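Local coordinates for ARF-like GTPase (Chlamydomonas reinhardtii, PDB 4M9Q), which belongs to the Arf-like branch of the small GTPases, with a P-loop fold that here holds magnesium and phosphoaminophosphonic acid-guanylate ester, at residues A[16-21]-A[30-35]; A[3-8]-A[167-172]; A[77-82]-A[128-133]; A[67-72]-A[95-100]. All blocks are in the same frame, centred on the assembly; numbering follows the deposited sequence. Where two conformers were deposited one is given.

Contact 1 of 4, residues A[16-21]-A[30-35]; sequences GKTTLL and RDTTPT. With MG (magnesium ion), chain E; GNP (phosphoaminophosphonic acid-guanylate ester), chain D.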
loop_
_atom_site.group_PDB
_atom_site.type_symbol
_atom_site.label_atom_id
_atom_site.label_comp_id
_atom_site.label_asym_id
_atom_site.label_seq_id
_atom_site.Cartn_x
_atom_site.Cartn_y
_atom_site.Cartn_z
ATOM N N GLY A 16 -4.585 -8.400 -4.597
ATOM C CA GLY A 16 -4.614 -9.134 -3.334
ATOM C C GLY A 16 -4.512 -8.307 -2.082
ATOM O O GLY A 16 -4.076 -8.839 -1.067
ATOM N N LYS A 17 -4.968 -7.047 -2.140
ATOM C CA LYS A 17 -4.806 -6.089 -1.046
ATOM C C LYS A 17 -5.643 -6.526 0.138
ATOM O O LYS A 17 -5.149 -6.642 1.265
ATOM C CB LYS A 17 -5.276 -4.716 -1.462
ATOM C CG LYS A 17 -4.576 -4.159 -2.669
ATOM C CD LYS A 17 -5.095 -2.773 -3.075
ATOM C CE LYS A 17 -6.472 -2.857 -3.724
ATOM N NZ LYS A 17 -6.423 -3.485 -5.065
ATOM N N THR A 18 -6.931 -6.769 -0.099
ATOM C CA THR A 18 -7.802 -7.144 0.991
ATOM C C THR A 18 -7.319 -8.448 1.649
ATOM O O THR A 18 -7.263 -8.538 2.868
ATOM C CB THR A 18 -9.256 -7.164 0.530
ATOM O OG1 THR A 18 -9.577 -5.878 -0.012
ATOM C CG2 THR A 18 -10.262 -7.435 1.680
ATOM N N THR A 19 -6.892 -9.426 0.854
ATOM C CA THR A 19 -6.377 -10.693 1.398
ATOM C C THR A 19 -5.092 -10.443 2.190
ATOM O O THR A 19 -4.851 -11.016 3.229
ATOM C CB THR A 19 -6.121 -11.693 0.272
ATOM O OG1 THR A 19 -7.292 -11.771 -0.573
ATOM C CG2 THR A 19 -5.789 -13.120 0.822
ATOM N N LEU A 20 -4.272 -9.537 1.695
ATOM C CA LEU A 20 -3.024 -9.220 2.356
ATOM C C LEU A 20 -3.296 -8.537 3.688
ATOM O O LEU A 20 -2.744 -8.881 4.722
ATOM C CB LEU A 20 -2.175 -8.364 1.444
ATOM C CG LEU A 20 -0.763 -8.124 1.947
ATOM C CD1 LEU A 20 0.176 -8.078 0.739
ATOM C CD2 LEU A 20 -0.748 -6.846 2.775
ATOM N N LEU A 21 -4.240 -7.631 3.695
ATOM C CA LEU A 21 -4.604 -6.998 4.942
ATOM C C LEU A 21 -5.111 -7.977 5.968
ATOM O O LEU A 21 -4.683 -7.924 7.103
ATOM C CB LEU A 21 -5.676 -5.960 4.714
ATOM C CG LEU A 21 -5.906 -5.117 5.962
ATOM C CD1 LEU A 21 -4.529 -4.669 6.492
ATOM C CD2 LEU A 21 -6.852 -3.967 5.678
ATOM N N ARG A 30 -9.738 -15.918 5.236
ATOM C CA ARG A 30 -11.097 -15.404 5.186
ATOM C C ARG A 30 -11.472 -15.290 3.721
ATOM O O ARG A 30 -10.632 -15.459 2.837
ATOM C CB ARG A 30 -11.202 -14.043 5.868
ATOM C CG ARG A 30 -12.581 -13.790 6.460
ATOM C CD ARG A 30 -12.786 -12.336 6.843
ATOM N NE ARG A 30 -12.288 -12.026 8.183
ATOM C CZ ARG A 30 -12.853 -12.453 9.314
ATOM N NH1 ARG A 30 -13.935 -13.238 9.298
ATOM N NH2 ARG A 30 -12.321 -12.103 10.473
ATOM N N ASP A 31 -12.747 -15.047 3.469
ATOM C CA ASP A 31 -13.229 -14.834 2.116
ATOM C C ASP A 31 -13.305 -13.355 1.855
ATOM O O ASP A 31 -13.506 -12.558 2.787
ATOM C CB ASP A 31 -14.591 -15.483 1.905
ATOM C CG ASP A 31 -14.473 -16.954 1.581
ATOM O OD1 ASP A 31 -15.007 -17.773 2.360
ATOM O OD2 ASP A 31 -13.823 -17.276 0.558
ATOM N N THR A 32 -13.107 -12.999 0.582
ATOM C CA THR A 32 -13.051 -11.612 0.163
ATOM C C THR A 32 -13.800 -11.448 -1.134
ATOM O O THR A 32 -13.734 -12.303 -2.013
ATOM C CB THR A 32 -11.612 -11.157 -0.131
ATOM O OG1 THR A 32 -11.098 -11.930 -1.226
ATOM C CG2 THR A 32 -10.717 -11.288 1.084
ATOM N N THR A 33 -14.460 -10.310 -1.268
ATOM C CA THR A 33 -15.087 -9.921 -2.526
ATOM C C THR A 33 -14.395 -8.642 -2.914
ATOM O O THR A 33 -13.819 -7.991 -2.075
ATOM C CB THR A 33 -16.632 -9.698 -2.357
ATOM O OG1 THR A 33 -16.906 -9.024 -1.118
ATOM C CG2 THR A 33 -17.400 -11.045 -2.330
ATOM N N PRO A 34 -14.478 -8.252 -4.176
ATOM C CA PRO A 34 -13.991 -6.942 -4.586
ATOM C C PRO A 34 -14.414 -5.793 -3.660
ATOM O O PRO A 34 -15.548 -5.685 -3.246
ATOM C CB PRO A 34 -14.616 -6.773 -5.965
ATOM C CG PRO A 34 -14.682 -8.175 -6.498
ATOM C CD PRO A 34 -15.098 -8.980 -5.300
ATOM N N THR A 35 -13.470 -4.938 -3.322
ATOM C CA THR A 35 -13.738 -3.833 -2.440
ATOM C C THR A 35 -14.301 -2.661 -3.246
ATOM O O THR A 35 -13.606 -2.067 -4.059
ATOM C CB THR A 35 -12.432 -3.476 -1.748
ATOM O OG1 THR A 35 -11.896 -4.686 -1.185
ATOM C CG2 THR A 35 -12.628 -2.398 -0.692
HETATM MG MG MG E . -10.166 -5.518 -1.767
HETATM P PG GNP D . -10.046 -5.085 -5.108
HETATM O O1G GNP D . -10.752 -5.120 -3.650
HETATM O O2G GNP D . -8.937 -3.978 -5.179
HETATM O O3G GNP D . -11.175 -4.984 -6.150
HETATM N N3B GNP D . -9.163 -6.529 -5.251
HETATM P PB GNP D . -8.082 -6.919 -4.011
HETATM O O1B GNP D . -8.607 -6.454 -2.557
HETATM O O2B GNP D . -6.765 -6.301 -4.393
HETATM O O3A GNP D . -7.997 -8.497 -4.174
HETATM P PA GNP D . -8.376 -9.615 -3.108
HETATM O O1A GNP D . -9.851 -9.510 -3.085
HETATM O O2A GNP D . -7.529 -9.395 -1.904
HETATM O "O5'" GNP D . -7.862 -10.890 -3.921
HETATM C "C5'" GNP D . -8.270 -11.064 -5.299
HETATM C "C4'" GNP D . -8.292 -12.570 -5.671
HETATM O "O4'" GNP D . -6.939 -13.036 -5.552
HETATM C "C3'" GNP D . -9.040 -13.448 -4.678
HETATM O "O3'" GNP D . -9.439 -14.697 -5.239
HETATM C "C2'" GNP D . -7.997 -13.838 -3.688
HETATM O "O2'" GNP D . -8.249 -15.030 -3.003
HETATM C "C1'" GNP D . -6.833 -14.076 -4.598
HETATM N N9 GNP D . -5.509 -14.037 -3.971
HETATM C C8 GNP D . -5.075 -13.073 -3.161
HETATM N N7 GNP D . -3.800 -13.290 -2.809
HETATM C C5 GNP D . -3.412 -14.430 -3.389
HETATM C C6 GNP D . -2.163 -15.211 -3.375
HETATM O O6 GNP D . -1.170 -14.850 -2.715
HETATM N N1 GNP D . -2.132 -16.306 -4.105
HETATM C C2 GNP D . -3.200 -16.735 -4.847
HETATM N N2 GNP D . -3.045 -17.873 -5.528
HETATM N N3 GNP D . -4.387 -16.077 -4.913
HETATM C C4 GNP D . -4.541 -14.932 -4.166
HETATM O O HOH W 1 -8.995 -14.091 -0.396
HETATM O O HOH W 2 -11.130 -7.367 -1.839
HETATM O O HOH W 3 -9.206 -3.723 -1.739
#
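Thr18 and Thr35 meet through a metal: Thr18 OG1 and Thr35 OG1 lie 2.9 Å apart without a hydrogen bond, because both coordinate one magnesium ion. The ion sits 1.9 Å from Thr18 OG1 and 2.0 Å from Thr35 OG1, and O1G and O1B of phosphoaminophosphonic acid-guanylate ester plus two waters bring its ligands to six. Thr18 OG1 is also hydrogen-bonded to Asp54 OD2, a second-shell carboxylate.

Hydrogen bonds to the phosphates come from both segments. O2B is gripped by three donors, Gly16 N, Lys17 N and Lys17 NZ. The lysine chain, bent at its last two torsions (chi3 -74°, chi4 -70°), brings Lys17 NZ within 2.6 Å of O2G of the nucleotide analogue. Thr19 uses both its amide and its hydroxyl on O2A, while from residues 30-35 Thr35 N gives a 2.7 Å bond to O1G of the analogue.

Water adds two bridges: one joins Thr19 OG1, Thr32 OG1 and ribose O2', and a magnesium-bound one donates to Thr33 O and O1A. Apolar packing is slight, with Thr18 CG2 and Thr32 CG2 passing at 3.9 Å.

The P-loop's end and the first turn of helix 17-24 here face a loop corresponding to the first switch of small GTPases. Because metal, phosphate and water make most of the joins, that loop's position probably depends on the terminal phosphate.

Contact 2 of 4, residues A[3-8]-A[167-172]; sequences RKITIA and GTVDRE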
loop_
_atom_site.group_PDB
_atom_site.type_symbol
_atom_site.label_atom_id
_atom_site.label_comp_id
_atom_site.label_asym_id
_atom_site.label_seq_id
_atom_site.Cartn_x
_atom_site.Cartn_y
_atom_site.Cartn_z
ATOM N N ARG A 3 2.842 6.688 18.993
ATOM C CA ARG A 3 2.834 7.361 17.738
ATOM C C ARG A 3 2.006 6.601 16.748
ATOM O O ARG A 3 1.986 5.377 16.798
ATOM C CB ARG A 3 4.235 7.346 17.183
ATOM C CG ARG A 3 5.342 7.120 18.185
ATOM C CD ARG A 3 6.086 8.398 18.466
ATOM N NE ARG A 3 7.537 8.188 18.568
ATOM C CZ ARG A 3 8.439 8.663 17.704
ATOM N NH1 ARG A 3 8.067 9.375 16.654
ATOM N NH2 ARG A 3 9.725 8.428 17.895
ATOM N N LYS A 4 1.387 7.336 15.820
ATOM C CA LYS A 4 0.489 6.777 14.813
ATOM C C LYS A 4 1.045 7.043 13.429
ATOM O O LYS A 4 1.387 8.174 13.119
ATOM C CB LYS A 4 -0.896 7.407 14.932
ATOM C CG LYS A 4 -1.875 7.010 13.796
ATOM C CD LYS A 4 -3.087 6.197 14.265
ATOM C CE LYS A 4 -4.391 6.889 13.840
ATOM N NZ LYS A 4 -5.637 6.199 14.288
ATOM N N ILE A 5 1.148 5.987 12.622
ATOM C CA ILE A 5 1.436 6.043 11.182
ATOM C C ILE A 5 0.147 5.716 10.468
ATOM O O ILE A 5 -0.575 4.854 10.916
ATOM C CB ILE A 5 2.373 4.887 10.742
ATOM C CG1 ILE A 5 3.818 5.191 11.044
ATOM C CG2 ILE A 5 2.400 4.682 9.236
ATOM C CD1 ILE A 5 4.686 4.252 10.253
ATOM N N THR A 6 -0.100 6.303 9.308
ATOM C CA THR A 6 -1.225 5.924 8.506
ATOM C C THR A 6 -0.656 5.444 7.153
ATOM O O THR A 6 0.288 6.044 6.611
ATOM C CB THR A 6 -2.183 7.120 8.324
ATOM O OG1 THR A 6 -2.611 7.570 9.610
ATOM C CG2 THR A 6 -3.426 6.765 7.479
ATOM N N ILE A 7 -1.240 4.377 6.622
ATOM C CA ILE A 7 -0.770 3.761 5.419
ATOM C C ILE A 7 -1.945 3.492 4.515
ATOM O O ILE A 7 -2.991 3.076 4.991
ATOM C CB ILE A 7 -0.135 2.426 5.762
ATOM C CG1 ILE A 7 1.236 2.624 6.333
ATOM C CG2 ILE A 7 0.059 1.555 4.560
ATOM C CD1 ILE A 7 1.689 1.296 6.922
ATOM N N ALA A 8 -1.779 3.727 3.215
ATOM C CA ALA A 8 -2.826 3.352 2.218
ATOM C C ALA A 8 -2.361 2.134 1.530
ATOM O O ALA A 8 -1.231 2.053 1.106
ATOM C CB ALA A 8 -3.041 4.453 1.188
ATOM N N GLY A 167 10.115 1.140 9.565
ATOM C CA GLY A 167 11.467 1.601 9.849
ATOM C C GLY A 167 11.872 2.774 8.981
ATOM O O GLY A 167 12.573 3.673 9.426
ATOM N N THR A 168 11.424 2.785 7.740
ATOM C CA THR A 168 11.732 3.913 6.892
ATOM C C THR A 168 10.978 5.111 7.358
ATOM O O THR A 168 11.570 6.182 7.465
ATOM C CB THR A 168 11.408 3.606 5.435
ATOM O OG1 THR A 168 12.159 2.455 5.043
ATOM C CG2 THR A 168 11.781 4.680 4.547
ATOM N N VAL A 169 9.685 4.960 7.665
ATOM C CA VAL A 169 8.911 6.097 8.206
ATOM C C VAL A 169 9.549 6.550 9.534
ATOM O O VAL A 169 9.782 7.712 9.722
ATOM C CB VAL A 169 7.440 5.754 8.399
ATOM C CG1 VAL A 169 6.672 6.901 9.105
ATOM C CG2 VAL A 169 6.843 5.421 7.031
ATOM N N ASP A 170 9.923 5.603 10.392
ATOM C CA ASP A 170 10.482 5.944 11.674
ATOM C C ASP A 170 11.724 6.809 11.555
ATOM O O ASP A 170 11.844 7.773 12.247
ATOM C CB ASP A 170 10.838 4.693 12.458
ATOM C CG ASP A 170 11.481 5.030 13.795
ATOM O OD1 ASP A 170 10.811 5.692 14.622
ATOM O OD2 ASP A 170 12.641 4.662 14.007
ATOM N N ARG A 171 12.626 6.409 10.670
ATOM C CA ARG A 171 13.841 7.145 10.365
ATOM C C ARG A 171 13.588 8.614 9.952
ATOM O O ARG A 171 14.428 9.454 10.226
ATOM C CB ARG A 171 14.618 6.383 9.273
ATOM C CG ARG A 171 15.672 5.370 9.764
ATOM C CD ARG A 171 15.179 4.376 10.822
ATOM N NE ARG A 171 15.243 2.969 10.404
ATOM C CZ ARG A 171 15.549 2.538 9.173
ATOM N NH1 ARG A 171 15.838 3.402 8.208
ATOM N NH2 ARG A 171 15.567 1.242 8.902
ATOM N N GLU A 172 12.451 8.924 9.311
ATOM C CA GLU A 172 12.113 10.320 8.870
ATOM C C GLU A 172 10.952 10.925 9.636
ATOM O O GLU A 172 10.421 11.969 9.247
ATOM C CB GLU A 172 11.758 10.370 7.377
ATOM C CG GLU A 172 12.751 9.667 6.433
ATOM C CD GLU A 172 14.134 10.330 6.315
ATOM O OE1 GLU A 172 15.080 9.619 5.884
ATOM O OE2 GLU A 172 14.286 11.543 6.637
#
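Ile5 and Val169 reach for each other tip to tip, and this pair carries the apolar part of the contact between strand 3-10 and helix 157-190. The end methyl does the touching: Ile5 CD1 lies 3.5 Å from Val169 CG1 and 3.6 Å from Val169 CB, close to where the valine forks. Val169 holds CG1 anti to its own amide nitrogen (chi1 174°), a setting that presents this branch to the isoleucine, and Val169 CG1 also comes within 3.9 Å of Ile5 CG1.

At the more exposed end Arg3 faces Asp170, but loosely. Arg3 NH2 stops 4.4 Å from Asp170 OD1, and the oxygen stands well out of the guanidinium plane, with no N-H directed at it. The two charges can attract each other, yet they form no salt bridge.

In the next shell, Asp170 OD1 has its firmer partner in Tyr48 OH on the adjoining strand 48-55, a bond that helps position the carboxylate, and the side chains of Arg3 and Ile5 also touch Tyr48. The backbone of Ile5 is hydrogen-bonded to Lys49 and Glu51, which sets it in register with that strand. On the helix side, Val169 rests on Pro107 and on Ala74 of strand 74-80, while Ile7 meets Leu162 and Leu165 one to two turns earlier.

The long C-terminal helix is thus held against strand 3-10 by a buried methyl contact, with two opposite charges near each other at the exposed end. Their separation and the out-of-plane oxygen suggest a diffuse attraction that imposes little direction.

Contact 3 of 4, residues A[77-82]-A[128-133]; sequences YVVDAA and KGLGLA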
loop_
_atom_site.group_PDB
_atom_site.type_symbol
_atom_site.label_atom_id
_atom_site.label_comp_id
_atom_site.label_asym_id
_atom_site.label_seq_id
_atom_site.Cartn_x
_atom_site.Cartn_y
_atom_site.Cartn_z
ATOM N N TYR A 77 2.010 -0.816 -1.967
ATOM C CA TYR A 77 1.482 -1.044 -3.278
ATOM C C TYR A 77 1.592 -2.535 -3.602
ATOM O O TYR A 77 2.675 -3.117 -3.492
ATOM C CB TYR A 77 2.245 -0.224 -4.278
ATOM C CG TYR A 77 1.539 -0.119 -5.619
ATOM C CD1 TYR A 77 0.524 0.774 -5.808
ATOM C CD2 TYR A 77 1.904 -0.937 -6.682
ATOM C CE1 TYR A 77 -0.121 0.842 -7.011
ATOM C CE2 TYR A 77 1.256 -0.876 -7.878
ATOM C CZ TYR A 77 0.244 0.018 -8.035
ATOM O OH TYR A 77 -0.371 0.097 -9.238
ATOM N N VAL A 78 0.485 -3.176 -3.954
ATOM C CA VAL A 78 0.447 -4.597 -4.179
ATOM C C VAL A 78 0.250 -4.848 -5.658
ATOM O O VAL A 78 -0.620 -4.253 -6.314
ATOM C CB VAL A 78 -0.706 -5.236 -3.383
ATOM C CG1 VAL A 78 -0.681 -6.767 -3.497
ATOM C CG2 VAL A 78 -0.652 -4.833 -1.902
ATOM N N VAL A 79 1.068 -5.759 -6.198
ATOM C CA VAL A 79 1.009 -6.133 -7.591
ATOM C C VAL A 79 0.721 -7.608 -7.649
ATOM O O VAL A 79 1.277 -8.387 -6.864
ATOM C CB VAL A 79 2.357 -5.912 -8.281
ATOM C CG1 VAL A 79 2.278 -6.313 -9.750
ATOM C CG2 VAL A 79 2.752 -4.465 -8.186
ATOM N N ASP A 80 -0.133 -8.012 -8.593
ATOM C CA ASP A 80 -0.317 -9.449 -8.840
ATOM C C ASP A 80 0.859 -9.850 -9.693
ATOM O O ASP A 80 0.881 -9.554 -10.899
ATOM C CB ASP A 80 -1.663 -9.721 -9.521
ATOM C CG ASP A 80 -1.942 -11.207 -9.785
ATOM O OD1 ASP A 80 -1.023 -12.058 -9.640
ATOM O OD2 ASP A 80 -3.110 -11.526 -10.218
ATOM N N ALA A 81 1.820 -10.516 -9.062
ATOM C CA ALA A 81 3.058 -10.838 -9.720
ATOM C C ALA A 81 2.863 -11.915 -10.779
ATOM O O ALA A 81 3.756 -12.117 -11.609
ATOM C CB ALA A 81 4.130 -11.269 -8.700
ATOM N N ALA A 82 1.720 -12.604 -10.732
ATOM C CA ALA A 82 1.447 -13.755 -11.598
ATOM C C ALA A 82 0.612 -13.356 -12.775
ATOM O O ALA A 82 0.197 -14.225 -13.518
ATOM C CB ALA A 82 0.740 -14.882 -10.852
ATOM N N LYS A 128 11.359 -3.863 -13.123
ATOM C CA LYS A 128 11.240 -3.474 -14.526
ATOM C C LYS A 128 9.795 -3.143 -14.831
ATOM O O LYS A 128 9.513 -2.073 -15.335
ATOM C CB LYS A 128 11.749 -4.558 -15.511
ATOM C CG LYS A 128 13.010 -4.138 -16.256
ATOM C CD LYS A 128 13.271 -4.909 -17.556
ATOM C CE LYS A 128 14.726 -4.711 -18.029
ATOM N NZ LYS A 128 15.123 -5.512 -19.232
ATOM N N GLY A 129 8.890 -4.064 -14.510
ATOM C CA GLY A 129 7.502 -3.951 -14.926
ATOM C C GLY A 129 6.845 -2.695 -14.389
ATOM O O GLY A 129 6.040 -2.093 -15.067
ATOM N N LEU A 130 7.185 -2.295 -13.163
ATOM C CA LEU A 130 6.590 -1.083 -12.575
ATOM C C LEU A 130 7.413 0.157 -12.864
ATOM O O LEU A 130 7.052 1.270 -12.420
ATOM C CB LEU A 130 6.369 -1.216 -11.078
ATOM C CG LEU A 130 5.264 -2.161 -10.649
ATOM C CD1 LEU A 130 5.178 -2.106 -9.136
ATOM C CD2 LEU A 130 3.935 -1.797 -11.254
ATOM N N GLY A 131 8.478 -0.017 -13.644
ATOM C CA GLY A 131 9.286 1.131 -14.101
ATOM C C GLY A 131 9.822 1.931 -12.923
ATOM O O GLY A 131 9.724 3.160 -12.879
ATOM N N LEU A 132 10.372 1.195 -11.969
ATOM C CA LEU A 132 10.788 1.737 -10.704
ATOM C C LEU A 132 12.218 2.214 -10.795
ATOM O O LEU A 132 12.706 2.911 -9.909
ATOM C CB LEU A 132 10.645 0.687 -9.578
ATOM C CG LEU A 132 9.239 0.214 -9.148
ATOM C CD1 LEU A 132 9.394 -0.907 -8.129
ATOM C CD2 LEU A 132 8.371 1.321 -8.578
ATOM N N ALA A 133 12.904 1.848 -11.861
ATOM C CA ALA A 133 14.238 2.387 -12.084
ATOM C C ALA A 133 14.242 3.942 -11.950
ATOM O O ALA A 133 15.256 4.544 -11.548
ATOM C CB ALA A 133 14.749 1.940 -13.445
#
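Val79 and Leu130 make the tight half of this contact, sliding past each other with Val79 CG2 3.5 Å from Leu130 CD1. With Val79 CG1 anti to the backbone N (chi1 180°), CG2 lies beside that N and is the branch that meets the leucine. Tyr77 joins more distantly: Tyr77 CD2 is 4.3 Å from the same Leu130 CD1, which approaches the ring obliquely. One leucine methyl therefore serves both strand residues, while Ser90 and Met94 of helix 87-99 and Ile110 of strand 108-113 also touch Leu130. Tyr77 OH is hydrogen-bonded to Ser90 OG.

Leu130 enters the core where helix 123-129 ends in a Schellman motif. Gly131 leaves the helix with positive phi (58°), and Gly131 N returns to Lys128 O over 2.9 Å. Strand 74-80 is a central parallel strand of the P-loop GTPase sheet, its Val79 backbone paired with Phe111 and Asn113. Beyond it the chain bends through an Asx turn, with Ala82 N 3.0 Å from Asp80 OD1 and the other carboxylate oxygen in a salt bridge to Lys114.

The solvent side is loose: Lys128 is exposed and poorly ordered, and Ala133 is exposed too.

Contact 4 of 4, residues A[67-72]-A[95-100]; sequences KYLAEV and AEVLEN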
loop_
_atom_site.group_PDB
_atom_site.type_symbol
_atom_site.label_atom_id
_atom_site.label_comp_id
_atom_site.label_asym_id
_atom_site.label_seq_id
_atom_site.Cartn_x
_atom_site.Cartn_y
_atom_site.Cartn_z
ATOM N N LYS A 67 -7.671 11.049 -2.651
ATOM C CA LYS A 67 -8.304 11.730 -1.510
ATOM C C LYS A 67 -7.650 11.339 -0.188
ATOM O O LYS A 67 -7.894 11.988 0.824
ATOM C CB LYS A 67 -9.812 11.464 -1.477
ATOM C CG LYS A 67 -10.444 11.705 -2.825
ATOM C CD LYS A 67 -11.849 12.232 -2.673
ATOM C CE LYS A 67 -12.364 12.863 -3.961
ATOM N NZ LYS A 67 -13.163 14.046 -3.579
ATOM N N TYR A 68 -6.796 10.317 -0.224
ATOM C CA TYR A 68 -6.109 9.829 0.953
ATOM C C TYR A 68 -4.642 10.202 1.002
ATOM O O TYR A 68 -3.983 9.968 2.046
ATOM C CB TYR A 68 -6.192 8.301 1.015
ATOM C CG TYR A 68 -7.539 7.786 1.403
ATOM C CD1 TYR A 68 -7.789 7.382 2.713
ATOM C CD2 TYR A 68 -8.575 7.722 0.477
ATOM C CE1 TYR A 68 -9.030 6.913 3.089
ATOM C CE2 TYR A 68 -9.833 7.266 0.846
ATOM C CZ TYR A 68 -10.046 6.854 2.154
ATOM O OH TYR A 68 -11.267 6.370 2.548
ATOM N N LEU A 69 -4.082 10.709 -0.087
ATOM C CA LEU A 69 -2.616 10.720 -0.152
ATOM C C LEU A 69 -2.020 11.772 0.752
ATOM O O LEU A 69 -0.848 11.665 1.140
ATOM C CB LEU A 69 -2.118 10.852 -1.572
ATOM C CG LEU A 69 -2.552 9.674 -2.456
ATOM C CD1 LEU A 69 -2.151 9.948 -3.905
ATOM C CD2 LEU A 69 -1.980 8.341 -1.952
ATOM N N ALA A 70 -2.843 12.748 1.138
ATOM C CA ALA A 70 -2.415 13.827 2.041
ATOM C C ALA A 70 -2.320 13.358 3.471
ATOM O O ALA A 70 -1.488 13.854 4.232
ATOM C CB ALA A 70 -3.366 15.027 1.954
ATOM N N GLU A 71 -3.167 12.407 3.855
ATOM C CA GLU A 71 -3.180 11.939 5.250
ATOM C C GLU A 71 -2.331 10.675 5.503
ATOM O O GLU A 71 -2.342 10.135 6.585
ATOM C CB GLU A 71 -4.610 11.725 5.723
ATOM C CG GLU A 71 -5.316 10.559 5.074
ATOM C CD GLU A 71 -6.804 10.610 5.310
ATOM O OE1 GLU A 71 -7.559 11.059 4.395
ATOM O OE2 GLU A 71 -7.205 10.213 6.436
ATOM N N VAL A 72 -1.511 10.299 4.538
ATOM C CA VAL A 72 -0.801 9.032 4.585
ATOM C C VAL A 72 0.703 9.282 4.743
ATOM O O VAL A 72 1.233 10.243 4.201
ATOM C CB VAL A 72 -1.142 8.261 3.298
ATOM C CG1 VAL A 72 0.062 8.116 2.399
ATOM C CG2 VAL A 72 -1.899 6.982 3.625
ATOM N N ALA A 95 2.440 5.406 -11.257
ATOM C CA ALA A 95 2.945 6.699 -11.724
ATOM C C ALA A 95 2.011 7.849 -11.257
ATOM O O ALA A 95 2.462 8.825 -10.675
ATOM C CB ALA A 95 3.106 6.705 -13.247
ATOM N N GLU A 96 0.713 7.704 -11.510
ATOM C CA GLU A 96 -0.260 8.678 -11.087
ATOM C C GLU A 96 -0.159 9.002 -9.586
ATOM O O GLU A 96 -0.258 10.171 -9.182
ATOM C CB GLU A 96 -1.671 8.187 -11.388
ATOM C CG GLU A 96 -2.290 8.735 -12.670
ATOM C CD GLU A 96 -3.678 9.324 -12.431
ATOM O OE1 GLU A 96 -4.415 8.811 -11.530
ATOM O OE2 GLU A 96 -4.021 10.316 -13.145
ATOM N N VAL A 97 0.012 7.971 -8.765
ATOM C CA VAL A 97 0.136 8.161 -7.346
ATOM C C VAL A 97 1.405 8.948 -7.070
ATOM O O VAL A 97 1.400 9.935 -6.357
ATOM C CB VAL A 97 0.186 6.802 -6.602
ATOM C CG1 VAL A 97 0.638 7.000 -5.169
ATOM C CG2 VAL A 97 -1.173 6.111 -6.650
ATOM N N LEU A 98 2.505 8.530 -7.667
ATOM C CA LEU A 98 3.779 9.195 -7.420
ATOM C C LEU A 98 3.832 10.664 -7.887
ATOM O O LEU A 98 4.509 11.470 -7.251
ATOM C CB LEU A 98 4.930 8.402 -8.066
ATOM C CG LEU A 98 5.195 6.972 -7.567
ATOM C CD1 LEU A 98 6.337 6.419 -8.417
ATOM C CD2 LEU A 98 5.475 6.880 -6.078
ATOM N N GLU A 99 3.127 10.976 -8.979
ATOM C CA GLU A 99 3.079 12.327 -9.553
ATOM C C GLU A 99 2.396 13.261 -8.563
ATOM O O GLU A 99 2.724 14.438 -8.470
ATOM C CB GLU A 99 2.288 12.326 -10.875
ATOM C CG GLU A 99 2.943 13.096 -12.016
ATOM C CD GLU A 99 1.987 14.021 -12.773
ATOM O OE1 GLU A 99 2.434 15.109 -13.207
ATOM O OE2 GLU A 99 0.798 13.662 -12.930
ATOM N N ASN A 100 1.440 12.709 -7.820
ATOM C CA ASN A 100 0.672 13.468 -6.833
ATOM C C ASN A 100 1.554 14.202 -5.838
ATOM O O ASN A 100 2.533 13.689 -5.333
ATOM C CB ASN A 100 -0.310 12.585 -6.068
ATOM C CG ASN A 100 -1.245 13.394 -5.162
ATOM O OD1 ASN A 100 -0.850 13.884 -4.069
ATOM N ND2 ASN A 100 -2.505 13.528 -5.603
#
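Leu69 lays its CD1 methyl against the side chain of Asn100, with Leu69 CD1 3.8 Å from Asn100 CG and 3.9 Å from Asn100 CB. The two side chains cross obliquely, and Leu69 CD1 is 4.0 Å from Asn100 ND2, so the methyl meets the amide group as well as its carbon stem. Asn100 carries CG opposite its backbone nitrogen (chi1 -173°), which swings the amide off the end of helix 87-99 and across to the leucine.

The same Leu69 CD1 reaches Val97 CG1 more loosely, at 4.3 Å, about one helical turn back from Asn100. Leu69 and Val97 both touch Ile75 of strand 74-80, which brings the pair against the sheet; Val97 is further covered by Trp65 and Met103. Ala70, next to the leucine, packs instead on Glu183 and Val187 of the C-terminal helix 157-190.

Nothing polar joins the two segments. Asn100 OD1 accepts a hydrogen bond from the backbone N of Phe102, two residues on, which helps hold the amide in place where the helix gives way to loop. The leucine is thus packed against an amide fixed from its own side, and the loop before strand 74-80 meets the helix end by van der Waals packing, with no hydrogen bond between them.

In the fold
All four contacts belong to one small GTPase domain built round a mixed sheet. Contact 1, at the nucleotide, and contact 2, at strand 3-10 and the C-terminal helix, lie on opposite sides of the chain's centre, about 23 Å apart between centres. Along the chain, contact 2 encloses the rest, joining residues 3-8 near the N-terminus to residues 167-172. Contact 1 closes before contacts 3 and 4 open, and those two alternate in sequence. Contacts 1 and 3 touch, Lys17 and Leu20 packing on Val78; contacts 2 and 4 touch where Val72 packs on Ala8. The shared sheet, with strands 3-10 and 74-80 as neighbours, relates the two pairs.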